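Local coordinates for pectate lyase 1 (PDB 1PXZ), which cleaves pectate by calcium-dependent elimination with low lyase activity, and is the major allergen of mountain cedar pollen, at residues I283-P288 / A292-R297; K197-G202 / N220-N225. One frame throughout, in Å; residues are numbered along the deposited sequence.

Contact 1: residues I283-P288 / A292-R297; sequences IGCESP and ANWVWR
W294 reaches across to I283 and C285 with the far rim of its indole, and following that side chain outward explains most of the contact. The CA–CB bond already aims at 283-288, and CG stands anti to the carbonyl carbon (chi1 -60°), which lays the long axis of the ring across toward the opposite chain. From CB through the pyrrole part the indole only spans the interval, and the outer six-membered ring carries the contact. Within its own segment, W294 CZ3 lies 3.7 Å from CZ2 of W296. Only at the tip is the crossing completed. W294 CH2 comes to 3.7 Å from the carbonyl oxygen of I283, which lies at the ring edge and in its plane, so the oxygen faces the C-H rim and not the pi cloud. The sulfur of C285 approaches from another direction: SG is 4.4 Å from W294 CH2 and 4.8 Å from the centroid of the six-membered ring, 27° off its normal, an oblique sulfur-aromatic contact. C285 is poorly ordered, although SG is tied to C291 in a disulfide.

At the other end, A292 N donates to P288 O over 2.9 Å, four residues apart as in an alpha-helical turn. The N-H...O angle of 134° makes this a bent bond. A292 CB lies 3.2 Å from the same P288 O.

Helix 288-291 thus fills the gap between the segments, N-capped by S287 through OG to A290 N. Before the loop comes strand 280-282, outermost in its parallel sheet, with R282 packed against W294; after it, strand 296-299 pairs with strand 260-264. The disulfide-linked turn therefore joins two faces of the parallel beta-helix near its end.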
loop_
_atom_site.group_PDB
_atom_site.type_symbol
_atom_site.label_atom_id
_atom_site.label_comp_id
_atom_site.label_asym_id
_atom_site.label_seq_id
_atom_site.Cartn_x
_atom_site.Cartn_y
_atom_site.Cartn_z
ATOM N N ILE A 283 1.261 1.446 -21.449
ATOM C CA ILE A 283 0.000 2.042 -21.888
ATOM C C ILE A 283 0.240 3.435 -22.426
ATOM O O ILE A 283 0.912 4.235 -21.772
ATOM C CB ILE A 283 -0.951 2.026 -20.677
ATOM C CG1 ILE A 283 -1.306 0.602 -20.238
ATOM C CG2 ILE A 283 -2.205 2.833 -20.931
ATOM C CD1 ILE A 283 -1.541 0.416 -18.759
ATOM N N GLY A 284 -0.277 3.759 -23.607
ATOM C CA GLY A 284 -0.247 5.114 -24.129
ATOM C C GLY A 284 1.046 5.477 -24.821
ATOM O O GLY A 284 1.442 6.643 -24.923
ATOM N N CYS A 285 1.753 4.473 -25.332
ATOM C CA CYS A 285 2.988 4.747 -26.062
ATOM C C CYS A 285 2.796 5.712 -27.221
ATOM O O CYS A 285 1.789 5.667 -27.938
ATOM C CB CYS A 285 3.541 3.400 -26.550
ATOM S SG CYS A 285 4.243 2.441 -25.177
ATOM N N GLU A 286 3.770 6.601 -27.422
ATOM C CA GLU A 286 3.731 7.548 -28.532
ATOM C C GLU A 286 4.277 6.893 -29.804
ATOM O O GLU A 286 3.888 7.255 -30.910
ATOM C CB GLU A 286 4.537 8.806 -28.230
ATOM C CG GLU A 286 3.703 10.054 -27.993
ATOM C CD GLU A 286 3.967 10.650 -26.621
ATOM O OE1 GLU A 286 5.151 10.901 -26.311
ATOM O OE2 GLU A 286 2.991 10.859 -25.868
ATOM N N SER A 287 5.173 5.943 -29.592
ATOM C CA SER A 287 5.819 5.139 -30.613
ATOM C C SER A 287 6.762 4.158 -29.935
ATOM O O SER A 287 7.212 4.437 -28.825
ATOM C CB SER A 287 6.586 6.021 -31.601
ATOM O OG SER A 287 7.645 6.703 -30.947
ATOM N N PRO A 288 7.063 3.026 -30.546
ATOM C CA PRO A 288 8.042 2.111 -29.952
ATOM C C PRO A 288 9.352 2.837 -29.657
ATOM O O PRO A 288 10.028 2.582 -28.664
ATOM C CB PRO A 288 8.260 1.046 -31.023
ATOM C CG PRO A 288 7.493 1.463 -32.222
ATOM C CD PRO A 288 6.503 2.511 -31.803
ATOM N N ALA A 292 10.587 3.245 -25.905
ATOM C CA ALA A 292 11.870 2.626 -25.580
ATOM C C ALA A 292 12.695 3.493 -24.643
ATOM O O ALA A 292 13.715 3.043 -24.125
ATOM C CB ALA A 292 12.660 2.341 -26.853
ATOM N N ASN A 293 12.286 4.745 -24.407
ATOM C CA ASN A 293 13.069 5.592 -23.503
ATOM C C ASN A 293 12.726 5.283 -22.051
ATOM O O ASN A 293 13.495 5.644 -21.156
ATOM C CB ASN A 293 12.818 7.071 -23.808
ATOM C CG ASN A 293 13.445 7.494 -25.139
ATOM O OD1 ASN A 293 12.974 8.398 -25.830
ATOM N ND2 ASN A 293 14.534 6.849 -25.524
ATOM N N TRP A 294 11.576 4.629 -21.825
ATOM C CA TRP A 294 11.199 4.420 -20.413
ATOM C C TRP A 294 12.133 3.435 -19.742
ATOM O O TRP A 294 12.551 2.411 -20.260
ATOM C CB TRP A 294 9.759 3.908 -20.352
ATOM C CG TRP A 294 8.709 4.794 -20.920
ATOM C CD1 TRP A 294 8.826 6.015 -21.504
ATOM C CD2 TRP A 294 7.301 4.466 -20.936
ATOM N NE1 TRP A 294 7.578 6.480 -21.884
ATOM C CE2 TRP A 294 6.631 5.546 -21.548
ATOM C CE3 TRP A 294 6.583 3.357 -20.483
ATOM C CZ2 TRP A 294 5.242 5.554 -21.726
ATOM C CZ3 TRP A 294 5.201 3.365 -20.660
ATOM C CH2 TRP A 294 4.556 4.455 -21.276
ATOM N N VAL A 295 12.513 3.680 -18.491
ATOM C CA VAL A 295 13.501 2.797 -17.889
ATOM C C VAL A 295 12.737 1.787 -17.026
ATOM O O VAL A 295 12.335 2.110 -15.913
ATOM C CB VAL A 295 14.523 3.585 -17.068
ATOM C CG1 VAL A 295 15.398 2.637 -16.256
ATOM C CG2 VAL A 295 15.410 4.456 -17.966
ATOM N N TRP A 296 12.518 0.620 -17.615
ATOM C CA TRP A 296 11.841 -0.477 -16.932
ATOM C C TRP A 296 12.806 -1.648 -16.846
ATOM O O TRP A 296 13.065 -2.313 -17.848
ATOM C CB TRP A 296 10.561 -0.896 -17.651
ATOM C CG TRP A 296 9.442 0.096 -17.615
ATOM C CD1 TRP A 296 9.479 1.431 -17.378
ATOM C CD2 TRP A 296 8.051 -0.216 -17.842
ATOM N NE1 TRP A 296 8.232 1.982 -17.436
ATOM C CE2 TRP A 296 7.334 0.979 -17.720
ATOM C CE3 TRP A 296 7.359 -1.403 -18.132
ATOM C CZ2 TRP A 296 5.949 1.037 -17.879
ATOM C CZ3 TRP A 296 5.975 -1.350 -18.290
ATOM C CH2 TRP A 296 5.290 -0.126 -18.159
ATOM N N ARG A 297 13.342 -1.905 -15.660
ATOM C CA ARG A 297 14.362 -2.922 -15.498
ATOM C C ARG A 297 13.890 -4.142 -14.702
ATOM O O ARG A 297 13.090 -4.013 -13.766
ATOM C CB ARG A 297 15.586 -2.354 -14.778
ATOM C CG ARG A 297 16.049 -0.999 -15.276
ATOM C CD ARG A 297 17.557 -0.870 -15.061
ATOM N NE ARG A 297 17.914 -0.818 -13.646
ATOM C CZ ARG A 297 18.203 0.330 -13.036
ATOM N NH1 ARG A 297 18.158 1.448 -13.754
ATOM N NH2 ARG A 297 18.526 0.356 -11.747
#

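Contact 2: residues K197-G202 / N220-N225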
loop_
_atom_site.group_PDB
_atom_site.type_symbol
_atom_site.label_atom_id
_atom_site.label_comp_id
_atom_site.label_asym_id
_atom_site.label_seq_id
_atom_site.Cartn_x
_atom_site.Cartn_y
_atom_site.Cartn_z
ATOM N N LYS A 197 -8.609 -4.329 -9.925
ATOM C CA LYS A 197 -7.684 -3.206 -10.099
ATOM C C LYS A 197 -6.909 -2.912 -8.827
ATOM O O LYS A 197 -7.371 -2.183 -7.950
ATOM C CB LYS A 197 -8.439 -1.947 -10.529
ATOM C CG LYS A 197 -9.081 -2.060 -11.906
ATOM C CD LYS A 197 -9.960 -0.856 -12.203
ATOM C CE LYS A 197 -10.587 -0.962 -13.587
ATOM N NZ LYS A 197 -9.720 -1.699 -14.550
ATOM N N VAL A 198 -5.706 -3.466 -8.689
ATOM C CA VAL A 198 -5.087 -3.457 -7.371
ATOM C C VAL A 198 -4.451 -2.163 -6.899
ATOM O O VAL A 198 -4.786 -1.633 -5.825
ATOM C CB VAL A 198 -4.032 -4.588 -7.355
ATOM C CG1 VAL A 198 -3.284 -4.630 -6.042
ATOM C CG2 VAL A 198 -4.764 -5.913 -7.604
ATOM N N MET A 199 -3.474 -1.618 -7.626
ATOM C CA MET A 199 -2.697 -0.514 -7.065
ATOM C C MET A 199 -2.354 0.515 -8.144
ATOM O O MET A 199 -1.756 0.143 -9.144
ATOM C CB MET A 199 -1.441 -1.108 -6.435
ATOM C CG MET A 199 -0.456 -0.110 -5.876
ATOM S SD MET A 199 1.059 -0.913 -5.332
ATOM C CE MET A 199 0.457 -2.389 -4.548
ATOM N N LEU A 200 -2.755 1.752 -7.916
ATOM C CA LEU A 200 -2.572 2.894 -8.795
ATOM C C LEU A 200 -1.556 3.827 -8.142
ATOM O O LEU A 200 -1.828 4.355 -7.058
ATOM C CB LEU A 200 -3.889 3.616 -9.021
ATOM C CG LEU A 200 -4.110 4.299 -10.363
ATOM C CD1 LEU A 200 -3.733 3.373 -11.514
ATOM C CD2 LEU A 200 -5.557 4.754 -10.495
ATOM N N LEU A 201 -0.393 4.002 -8.752
ATOM C CA LEU A 201 0.581 4.963 -8.224
ATOM C C LEU A 201 0.699 6.104 -9.246
ATOM O O LEU A 201 1.421 5.993 -10.241
ATOM C CB LEU A 201 1.919 4.298 -7.962
ATOM C CG LEU A 201 1.959 2.995 -7.170
ATOM C CD1 LEU A 201 3.360 2.394 -7.111
ATOM C CD2 LEU A 201 1.446 3.212 -5.748
ATOM N N GLY A 202 -0.015 7.205 -9.041
ATOM C CA GLY A 202 -0.123 8.313 -9.988
ATOM C C GLY A 202 -1.420 8.178 -10.780
ATOM O O GLY A 202 -1.607 7.179 -11.481
ATOM N N ASN A 220 5.290 -8.319 -0.877
ATOM C CA ASN A 220 3.842 -8.491 -0.944
ATOM C C ASN A 220 3.493 -9.801 -1.645
ATOM O O ASN A 220 4.260 -10.264 -2.493
ATOM C CB ASN A 220 3.161 -7.340 -1.684
ATOM C CG ASN A 220 3.464 -5.976 -1.103
ATOM O OD1 ASN A 220 4.269 -5.200 -1.624
ATOM N ND2 ASN A 220 2.802 -5.661 0.004
ATOM N N GLN A 221 2.347 -10.357 -1.284
ATOM C CA GLN A 221 1.781 -11.503 -1.982
ATOM C C GLN A 221 0.703 -10.963 -2.911
ATOM O O GLN A 221 -0.299 -10.432 -2.427
ATOM C CB GLN A 221 1.199 -12.559 -1.019
ATOM C CG GLN A 221 0.422 -13.635 -1.797
ATOM C CD GLN A 221 1.359 -14.487 -2.657
ATOM O OE1 GLN A 221 2.401 -14.952 -2.223
ATOM N NE2 GLN A 221 0.988 -14.717 -3.906
ATOM N N PHE A 222 0.890 -11.064 -4.226
ATOM C CA PHE A 222 -0.100 -10.574 -5.172
ATOM C C PHE A 222 -0.937 -11.722 -5.700
ATOM O O PHE A 222 -0.489 -12.490 -6.573
ATOM C CB PHE A 222 0.598 -9.866 -6.344
ATOM C CG PHE A 222 1.064 -8.469 -5.975
ATOM C CD1 PHE A 222 0.161 -7.453 -5.729
ATOM C CD2 PHE A 222 2.412 -8.204 -5.896
ATOM C CE1 PHE A 222 0.585 -6.169 -5.404
ATOM C CE2 PHE A 222 2.863 -6.926 -5.546
ATOM C CZ PHE A 222 1.950 -5.927 -5.280
ATOM N N GLY A 223 -2.152 -11.863 -5.182
ATOM C CA GLY A 223 -2.977 -12.981 -5.599
ATOM C C GLY A 223 -3.211 -14.004 -4.517
ATOM O O GLY A 223 -2.712 -13.899 -3.375
ATOM N N PRO A 224 -4.001 -15.056 -4.773
ATOM C CA PRO A 224 -4.608 -15.375 -6.058
ATOM C C PRO A 224 -5.759 -14.479 -6.504
ATOM O O PRO A 224 -6.296 -13.729 -5.690
ATOM C CB PRO A 224 -5.243 -16.764 -5.829
ATOM C CG PRO A 224 -4.696 -17.272 -4.552
ATOM C CD PRO A 224 -4.338 -16.063 -3.732
ATOM N N ASN A 225 -6.105 -14.604 -7.780
ATOM C CA ASN A 225 -7.215 -13.870 -8.348
ATOM C C ASN A 225 -7.072 -12.363 -8.195
ATOM O O ASN A 225 -8.063 -11.644 -7.988
ATOM C CB ASN A 225 -8.528 -14.299 -7.668
ATOM C CG ASN A 225 -8.737 -15.802 -7.761
ATOM O OD1 ASN A 225 -9.060 -16.476 -6.772
ATOM N ND2 ASN A 225 -8.536 -16.303 -8.975
#
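The backbone of V198, whose side chain meets F222, is gripped by hydrogen bonds to L175, I176 and Q228; that of M199, the second residue to touch F222, is bonded to R232 and to R229, the predicted active-site residue, whose side chain also lies close to that of V198. These bonds hold strand 198-201 between neighbouring coils of the parallel beta-helix, just after the corner at K197, and so fix the base from which two apolar side chains extend inward. The backbones stay well apart, the nearest CA atoms, those of V198 and F222, being 9.0 Å from each other, and side chains alone bridge the interval.

M199 supplies the longer arm. CG is anti to the backbone N (chi1 176°) and the next torsion is also extended, whereas a bend at chi3 (-41°) swings the terminal methyl to the phenyl ring. M199 CE then lies 3.9 Å from F222 CE1 and equally far from F222 CZ, set at the ring edge and in its plane. Methyl hydrogens therefore meet ring hydrogens, and the sulfur is not what touches the ring. The two side chains cross at about a right angle. V198 is shorter: its CG1 sits 4.2 Å from F222 CE1, again near the plane. Both residues thus share one rim of the phenyl group.

Aromatic rings are among its other partners: F222 stacks with Y245 and meets F192 with nearly parallel planes, the internal piling of like residues from successive coils that characterises parallel beta-helices such as pectate lyases, while V217 of strand 214-218 touches both M199 and F222.

With all three touching residues buried and only apolar groups meeting, van der Waals packing and the exclusion of water probably hold the contact, which makes little directional demand of its own; its precision probably comes from shape and from the backbone bonds around it.

The two contacts contrast surface with core in one solenoid. Contact 1, about 25 Å from the centre of the chain, involves partly or fully exposed residues and mixes a backbone hydrogen bond, a disulfide-bearing sulfur and an indole edge. Contact 2, about 9 Å from that centre, is wholly buried and purely apolar. The centres of contact 1 and contact 2 are about 21 Å apart, and the two do not touch. The same architecture nevertheless links them: strands 198-201 and 280-282 belong to one parallel sheet, the latter at its border and leading into contact 1. Inside the beta-helix, apolar packing complements the backbone bonds that join its coils, whereas the surface turn draws on a local covalent and polar tie.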